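Local coordinates for protein transketolase (PDB 3L84) that belongs to the transketolase family of thiamine diphosphate-binding proteins and forms a dimer of subunits built around beta sheets flanked by helices, at residues A[316-319]-A[320-323]; A[342-345]-A[346-350]; A[420-423]-A[424-428]; A[479-482]-A[483-486]. One frame throughout, in Å; residues are numbered along the deposited sequence.

Interaction 1: A[316-319]-A[320-323]; sequences LLER and LLNP
N322 folds back onto E318 at the C-terminal end of an alpha helix, where helix 314-321 gives way to a loop. Two regular backbone bonds lead into this last turn. L320 N donates to L316 O at 2.9 Å, and L321 N to L317 O at 3.0 Å. N322 is the first residue to leave helical geometry. Its backbone N makes weak bonds to E318 O and R319 O.

The side-chain bond is better. N322 ND2 donates to E318 O at 2.9 Å, in the carbonyl plane and on a lone pair. Chi1 of -63° sets CG beside the backbone N and turns the amide back along the helix. The E318 carboxylate lies alongside this amide, with the two planes 46° apart. OE2 of E318 comes within 3.1 Å of N322 ND2, but the angle is too poor for a hydrogen bond.

Two leucine pairs make the apolar part. L316 CG meets L320 CD1 at 4.0 Å, and L317 CG meets L321 CD1 at 3.9 Å. L317 also packs on L56 and I406.

The charged part is R319. Its NE forms a salt bridge with E356, beyond helix 340-354, and L316 and L320 rest on the same glutamate. The R319 chain bends at chi3, and one face of the guanidinium meets L316 CA, 3.6 Å from the plane and toward the rim of the group.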
# COMPACT_ATOMS: atom_id res chain seq x y z
N LEU A 316 -38.50 4.70 0.23
CA LEU A 316 -37.19 4.07 0.40
C LEU A 316 -36.07 5.04 -0.02
O LEU A 316 -35.11 5.21 0.71
CB LEU A 316 -37.11 2.79 -0.42
CG LEU A 316 -35.73 2.14 -0.51
CD1 LEU A 316 -35.15 1.85 0.87
CD2 LEU A 316 -35.75 0.90 -1.38
N LEU A 317 -36.20 5.66 -1.18
CA LEU A 317 -35.17 6.56 -1.64
C LEU A 317 -35.01 7.70 -0.63
O LEU A 317 -33.90 8.06 -0.31
CB LEU A 317 -35.44 7.06 -3.06
CG LEU A 317 -34.42 8.07 -3.59
CD1 LEU A 317 -33.02 7.50 -3.54
CD2 LEU A 317 -34.78 8.52 -5.01
N GLU A 318 -36.11 8.23 -0.11
CA GLU A 318 -36.00 9.29 0.89
C GLU A 318 -35.29 8.85 2.16
O GLU A 318 -34.51 9.63 2.71
CB GLU A 318 -37.37 9.93 1.18
CG GLU A 318 -37.76 10.93 0.08
CD GLU A 318 -36.82 12.17 0.06
OE1 GLU A 318 -36.16 12.44 -0.97
OE2 GLU A 318 -36.69 12.85 1.10
N ARG A 319 -35.53 7.62 2.62
CA ARG A 319 -34.78 7.11 3.76
C ARG A 319 -33.30 6.97 3.46
O ARG A 319 -32.46 7.24 4.32
CB ARG A 319 -35.35 5.77 4.24
CG ARG A 319 -36.76 5.86 4.80
CD ARG A 319 -37.18 4.59 5.51
NE ARG A 319 -37.21 3.41 4.64
CZ ARG A 319 -38.24 3.03 3.92
NH1 ARG A 319 -39.38 3.73 3.87
NH2 ARG A 319 -38.17 1.92 3.17
N LEU A 320 -32.96 6.51 2.25
CA LEU A 320 -31.57 6.35 1.89
C LEU A 320 -30.84 7.69 1.82
O LEU A 320 -29.67 7.80 2.17
CB LEU A 320 -31.46 5.63 0.55
CG LEU A 320 -31.86 4.18 0.52
CD1 LEU A 320 -32.05 3.73 -0.90
CD2 LEU A 320 -30.85 3.30 1.25
N LEU A 321 -31.56 8.72 1.38
CA LEU A 321 -30.97 10.05 1.23
C LEU A 321 -30.91 10.79 2.57
O LEU A 321 -30.13 11.71 2.71
CB LEU A 321 -31.77 10.89 0.22
CG LEU A 321 -31.69 10.40 -1.24
CD1 LEU A 321 -32.68 11.20 -2.06
CD2 LEU A 321 -30.30 10.57 -1.79
N ASN A 322 -31.72 10.36 3.54
CA ASN A 322 -31.88 11.06 4.83
C ASN A 322 -31.81 10.08 6.00
O ASN A 322 -32.78 9.91 6.74
CB ASN A 322 -33.23 11.75 4.83
CG ASN A 322 -33.33 12.81 3.78
OD1 ASN A 322 -32.76 13.90 3.96
ND2 ASN A 322 -34.04 12.53 2.68
N PRO A 323 -30.67 9.40 6.16
CA PRO A 323 -30.57 8.43 7.22
C PRO A 323 -30.68 9.09 8.59
O PRO A 323 -30.20 10.22 8.81
CB PRO A 323 -29.19 7.80 7.00
CG PRO A 323 -28.44 8.77 6.20
CD PRO A 323 -29.46 9.45 5.33

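Interaction 2: A[342-345]-A[346-350]; sequences DSNG and EILNV
N349 reaches back one turn to G345 within the alpha helix 340-354. Its ND2 donates to G345 O at 3.0 Å in an almost straight bond (178°). N349 N donates to the same oxygen at 3.1 Å. The two donors come from opposite faces of the carbonyl plane, and ND2 stands above that plane instead of on a lone pair. The oxygen is therefore gripped twice by one residue. The amide of N349 is also held from outside: ND2 bonds E372 O, and OD1 accepts from H374 N. These bonds fix its rotation.

The next pair is N344 and L348. CG of N344 is anti to the backbone N (chi1 -171°), and the amide stands out from the helix, so that OD1 meets L348 CD1 at 3.7 Å. ND2 turns to helix 476-488 and bonds N479 OD1. L348 differs: its CG lies beside its own backbone N. That lays CG against N344 O at 3.4 Å.

I347 behaves alike. Its CG1 lies 3.3 Å from S343 O, while its side chain packs on V480 and W483 of helix 476-488. The buried side of the helix thus faces its neighbour in the pyrimidine binding domain.

E346 is on the exposed side. Its chain turns at chi2, near -103°, and the carboxylate leads away from the preceding turn. The nearest touch of its side chain is CG, 3.4 Å from D342 O.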
# COMPACT_ATOMS: atom_id res chain seq x y z
N ASP A 342 -15.53 -8.27 18.36
CA ASP A 342 -16.84 -8.85 18.61
C ASP A 342 -17.88 -7.80 18.94
O ASP A 342 -18.99 -7.84 18.40
CB ASP A 342 -16.75 -9.90 19.72
CG ASP A 342 -15.97 -11.12 19.33
OD1 ASP A 342 -15.96 -11.49 18.14
OD2 ASP A 342 -15.38 -11.77 20.22
N SER A 343 -17.58 -6.83 19.82
CA SER A 343 -18.50 -5.72 20.00
C SER A 343 -18.73 -5.03 18.68
O SER A 343 -19.87 -4.69 18.33
CB SER A 343 -18.02 -4.73 21.06
OG SER A 343 -16.71 -4.25 20.78
N ASN A 344 -17.68 -4.82 17.91
CA ASN A 344 -17.84 -4.11 16.64
C ASN A 344 -18.71 -4.87 15.68
O ASN A 344 -19.55 -4.24 15.00
CB ASN A 344 -16.47 -3.75 16.06
CG ASN A 344 -16.60 -2.83 14.87
OD1 ASN A 344 -16.54 -3.28 13.68
ND2 ASN A 344 -16.82 -1.60 15.14
N GLY A 345 -18.56 -6.18 15.58
CA GLY A 345 -19.38 -6.96 14.69
C GLY A 345 -20.85 -6.85 15.06
O GLY A 345 -21.72 -6.76 14.18
N GLU A 346 -21.16 -6.86 16.36
CA GLU A 346 -22.54 -6.67 16.77
C GLU A 346 -23.09 -5.30 16.39
O GLU A 346 -24.23 -5.17 15.94
CB GLU A 346 -22.62 -6.85 18.27
CG GLU A 346 -22.35 -8.28 18.70
CD GLU A 346 -23.56 -9.01 19.05
OE1 GLU A 346 -23.64 -9.42 20.23
OE2 GLU A 346 -24.44 -9.15 18.16
N ILE A 347 -22.24 -4.28 16.48
CA ILE A 347 -22.63 -2.94 16.07
C ILE A 347 -22.90 -2.90 14.56
O ILE A 347 -23.87 -2.30 14.12
CB ILE A 347 -21.61 -1.90 16.50
CG1 ILE A 347 -21.52 -1.85 18.04
CG2 ILE A 347 -21.98 -0.53 15.92
CD1 ILE A 347 -20.24 -1.15 18.58
N LEU A 348 -22.02 -3.51 13.78
CA LEU A 348 -22.20 -3.54 12.31
C LEU A 348 -23.54 -4.14 11.95
O LEU A 348 -24.26 -3.66 11.06
CB LEU A 348 -21.10 -4.32 11.63
CG LEU A 348 -19.72 -3.70 11.60
CD1 LEU A 348 -18.69 -4.73 11.07
CD2 LEU A 348 -19.69 -2.37 10.83
N ASN A 349 -23.93 -5.19 12.68
CA ASN A 349 -25.24 -5.80 12.46
C ASN A 349 -26.41 -4.89 12.83
O ASN A 349 -27.37 -4.83 12.08
CB ASN A 349 -25.30 -7.14 13.19
CG ASN A 349 -24.72 -8.27 12.36
OD1 ASN A 349 -25.43 -8.94 11.64
ND2 ASN A 349 -23.40 -8.42 12.40
N VAL A 350 -26.32 -4.15 13.92
CA VAL A 350 -27.36 -3.19 14.29
C VAL A 350 -27.44 -2.09 13.23
O VAL A 350 -28.54 -1.68 12.83
CB VAL A 350 -27.06 -2.59 15.67
CG1 VAL A 350 -27.93 -1.37 15.95
CG2 VAL A 350 -27.27 -3.64 16.79

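Interaction 3: A[420-423]-A[424-428]; sequences YLKP and AARIA
K422 and R426 sit one turn apart on helix 418-431, the helix of a beta-alpha-beta unit between parallel strands 408-414 and 436-440. The whole contact is buried, but its packing is uneven.

The close part is the backbone. A425 N donates to L421 O at 3.0 Å, and R426 N to K422 O at 2.9 Å. P423 has no N-H to give, and the helix kinks there. The bonds around it are less regular. L421 O also receives a weak bond from A424 N, and I427 N reaches P423 O weakly at 3.4 Å.

The looser part is apolar. L421 CD1 meets A425 CB at 4.2 Å, on the side turned to strand 436-440. L421 packs there on F439, and A425 on F437. A424 lies against A395 of helix 391-404.

The charged side faces the dimer interface. Two bends, at chi2 and chi4, bring the K422 amine over the base of the R426 side chain, with NZ 3.7 Å from R426 CB. The R426 chain runs extended from CG to NE. Both cations form salt bridges to OE2 of E457 of the second subunit, and K422 NZ also pairs with E419 of that subunit. This shared anion would offset their like charge. K422 NZ lies at the edge of the R426 guanidinium, near its plane, 4.4 Å from NE.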
# COMPACT_ATOMS: atom_id res chain seq x y z
N TYR A 420 -1.92 -2.29 2.72
CA TYR A 420 -2.24 -2.60 1.32
C TYR A 420 -3.25 -1.64 0.76
O TYR A 420 -3.26 -1.47 -0.48
CB TYR A 420 -2.77 -4.03 1.18
CG TYR A 420 -1.75 -5.15 1.14
CD1 TYR A 420 -0.96 -5.47 2.22
CD2 TYR A 420 -1.64 -5.97 0.01
CE1 TYR A 420 -0.07 -6.53 2.18
CE2 TYR A 420 -0.75 -7.04 -0.05
CZ TYR A 420 0.03 -7.33 1.04
OH TYR A 420 0.93 -8.41 0.99
N LEU A 421 -4.10 -1.03 1.58
CA LEU A 421 -5.17 -0.14 1.12
C LEU A 421 -4.96 1.34 1.43
O LEU A 421 -5.80 2.19 1.07
CB LEU A 421 -6.57 -0.62 1.57
CG LEU A 421 -6.79 -0.77 3.08
CD1 LEU A 421 -6.80 0.56 3.85
CD2 LEU A 421 -8.12 -1.52 3.31
N LYS A 422 -3.85 1.69 2.09
CA LYS A 422 -3.60 3.06 2.55
C LYS A 422 -3.74 4.11 1.44
O LYS A 422 -4.31 5.16 1.71
CB LYS A 422 -2.24 3.12 3.25
CG LYS A 422 -1.74 4.51 3.66
CD LYS A 422 -2.57 5.21 4.69
CE LYS A 422 -2.01 6.60 5.00
NZ LYS A 422 -2.26 7.53 3.85
N PRO A 423 -3.28 3.86 0.21
CA PRO A 423 -3.41 4.96 -0.79
C PRO A 423 -4.85 5.31 -1.07
O PRO A 423 -5.19 6.47 -1.32
CB PRO A 423 -2.72 4.38 -2.04
CG PRO A 423 -1.79 3.39 -1.51
CD PRO A 423 -2.47 2.74 -0.31
N ALA A 424 -5.76 4.33 -1.05
CA ALA A 424 -7.18 4.56 -1.25
C ALA A 424 -7.82 5.16 -0.00
O ALA A 424 -8.70 6.00 -0.11
CB ALA A 424 -7.89 3.24 -1.65
N ALA A 425 -7.39 4.75 1.20
CA ALA A 425 -7.85 5.42 2.40
C ALA A 425 -7.53 6.91 2.35
O ALA A 425 -8.31 7.75 2.79
CB ALA A 425 -7.26 4.76 3.66
N ARG A 426 -6.37 7.25 1.81
CA ARG A 426 -5.98 8.63 1.70
C ARG A 426 -6.93 9.40 0.80
O ARG A 426 -7.22 10.57 1.10
CB ARG A 426 -4.56 8.72 1.18
CG ARG A 426 -3.91 10.04 1.47
CD ARG A 426 -2.46 10.13 0.93
NE ARG A 426 -1.74 11.23 1.55
CZ ARG A 426 -1.48 12.41 0.99
NH1 ARG A 426 -1.86 12.67 -0.25
NH2 ARG A 426 -0.82 13.31 1.68
N ILE A 427 -7.41 8.81 -0.29
CA ILE A 427 -8.40 9.47 -1.13
C ILE A 427 -9.70 9.68 -0.36
O ILE A 427 -10.35 10.74 -0.50
CB ILE A 427 -8.64 8.68 -2.43
CG1 ILE A 427 -7.38 8.64 -3.29
CG2 ILE A 427 -9.81 9.28 -3.21
CD1 ILE A 427 -7.13 9.96 -4.06
N ALA A 428 -10.13 8.73 0.45
CA ALA A 428 -11.30 8.93 1.30
C ALA A 428 -11.12 10.16 2.17
O ALA A 428 -12.05 10.98 2.35
CB ALA A 428 -11.57 7.69 2.14

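Interaction 4: A[479-482]-A[483-486]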
# COMPACT_ATOMS: atom_id res chain seq x y z
N ASN A 479 -16.72 1.48 21.96
CA ASN A 479 -16.92 1.14 20.56
C ASN A 479 -18.22 1.73 20.00
O ASN A 479 -18.27 2.24 18.88
CB ASN A 479 -16.85 -0.39 20.41
CG ASN A 479 -16.73 -0.92 19.00
OD1 ASN A 479 -16.71 -0.17 17.95
ND2 ASN A 479 -16.58 -2.19 18.93
N VAL A 480 -19.30 1.69 20.82
CA VAL A 480 -20.58 2.28 20.46
C VAL A 480 -20.44 3.81 20.37
O VAL A 480 -20.91 4.42 19.38
CB VAL A 480 -21.68 1.92 21.50
CG1 VAL A 480 -22.87 2.87 21.36
CG2 VAL A 480 -22.03 0.48 21.33
N LYS A 481 -19.84 4.45 21.38
CA LYS A 481 -19.71 5.90 21.37
C LYS A 481 -18.89 6.36 20.16
O LYS A 481 -19.19 7.41 19.57
CB LYS A 481 -19.11 6.39 22.69
CG LYS A 481 -20.04 6.21 23.87
CD LYS A 481 -19.32 6.47 25.18
CE LYS A 481 -20.19 6.38 26.42
NZ LYS A 481 -19.30 6.45 27.64
N ALA A 482 -17.89 5.56 19.78
CA ALA A 482 -17.07 5.87 18.62
C ALA A 482 -17.92 5.86 17.35
O ALA A 482 -17.79 6.74 16.52
CB ALA A 482 -15.93 4.86 18.47
N TRP A 483 -18.78 4.85 17.18
CA TRP A 483 -19.68 4.82 16.02
C TRP A 483 -20.62 6.02 16.00
O TRP A 483 -20.91 6.57 14.94
CB TRP A 483 -20.46 3.51 15.99
CG TRP A 483 -19.74 2.45 15.20
CD1 TRP A 483 -19.04 1.39 15.68
CD2 TRP A 483 -19.63 2.41 13.77
NE1 TRP A 483 -18.54 0.66 14.62
CE2 TRP A 483 -18.86 1.28 13.45
CE3 TRP A 483 -20.07 3.24 12.74
CZ2 TRP A 483 -18.57 0.92 12.14
CZ3 TRP A 483 -19.77 2.90 11.43
CH2 TRP A 483 -19.02 1.75 11.13
N GLN A 484 -21.16 6.40 17.17
CA GLN A 484 -22.07 7.55 17.20
C GLN A 484 -21.36 8.80 16.70
O GLN A 484 -21.93 9.58 15.95
CB GLN A 484 -22.68 7.71 18.59
CG GLN A 484 -23.64 6.58 18.95
CD GLN A 484 -24.08 6.59 20.39
OE1 GLN A 484 -23.26 6.69 21.29
NE2 GLN A 484 -25.41 6.45 20.61
N ILE A 485 -20.11 8.98 17.10
CA ILE A 485 -19.32 10.09 16.57
C ILE A 485 -19.02 9.93 15.09
O ILE A 485 -19.20 10.88 14.30
CB ILE A 485 -18.00 10.24 17.36
CG1 ILE A 485 -18.27 10.55 18.83
CG2 ILE A 485 -17.10 11.31 16.71
CD1 ILE A 485 -17.13 10.11 19.78
N ALA A 486 -18.59 8.75 14.69
CA ALA A 486 -18.22 8.53 13.29
C ALA A 486 -19.37 8.80 12.33
O ALA A 486 -19.16 9.39 11.26
CB ALA A 486 -17.72 7.12 13.09
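W483 lies alongside N479 one turn further along the helix, both side chains pointing the same way. The indole and amide planes are 27° apart. N479 OD1 is 3.6 Å from W483 CD1. The backbone oxygen of N479 does two things. It sits at the edge of the indole, 3.4 Å from CD1, and it accepts from W483 N at 3.2 Å.

On the outer side, V480 and Q484 meet. V480 CG1 approaches Q484 OE1 at 3.8 Å. Q484 CG sits beside its own backbone N (chi1 -68°), the chain runs extended to CD, and the turn of the terminal amide lays OE1 near K481 CA. I485 rests its CG1 and CD1 on K481 O, each 3.4 Å away. The shortest backbone bond here is A486 N to A482 O, at 2.8 Å.

All eight residues are on helix 476-488, which links strands 469-471 and 493-496 in a beta-alpha-beta unit of the pyrimidine binding domain. Those strands cover the inner face: A482 touches F471 and F495, and A486 packs on S493 and F495. The indole of W483 stacks on F495 and meets F436 with the ring planes at about 55°.

The N479 amide is held in turn by helix 340-354, where S343 OG pairs with ND2. At the far end of its extended chain, K481 NZ forms a salt bridge with D512 OD1.

In the fold
Interactions 2 and 4 form one connected patch, their centres about 12 Å apart. Helices 340-354 and 476-488 meet there: S343 OG lies 2.8 Å from N479 ND2, and I347 CG2 packs 3.5 Å from W483 CD1. Interaction 1 touches neither; its nearest atoms are about 11 Å from each. Its R319 is nevertheless tied to E356, just past the helix of interaction 2. Interaction 3 stands apart, near the centre of the chain, and alone of the four reaches the second subunit. Its nearest atoms are about 13 Å from interaction 2 and about 12 Å from interaction 4. Interactions 2, 3 and 4 share the pyrimidine binding domain.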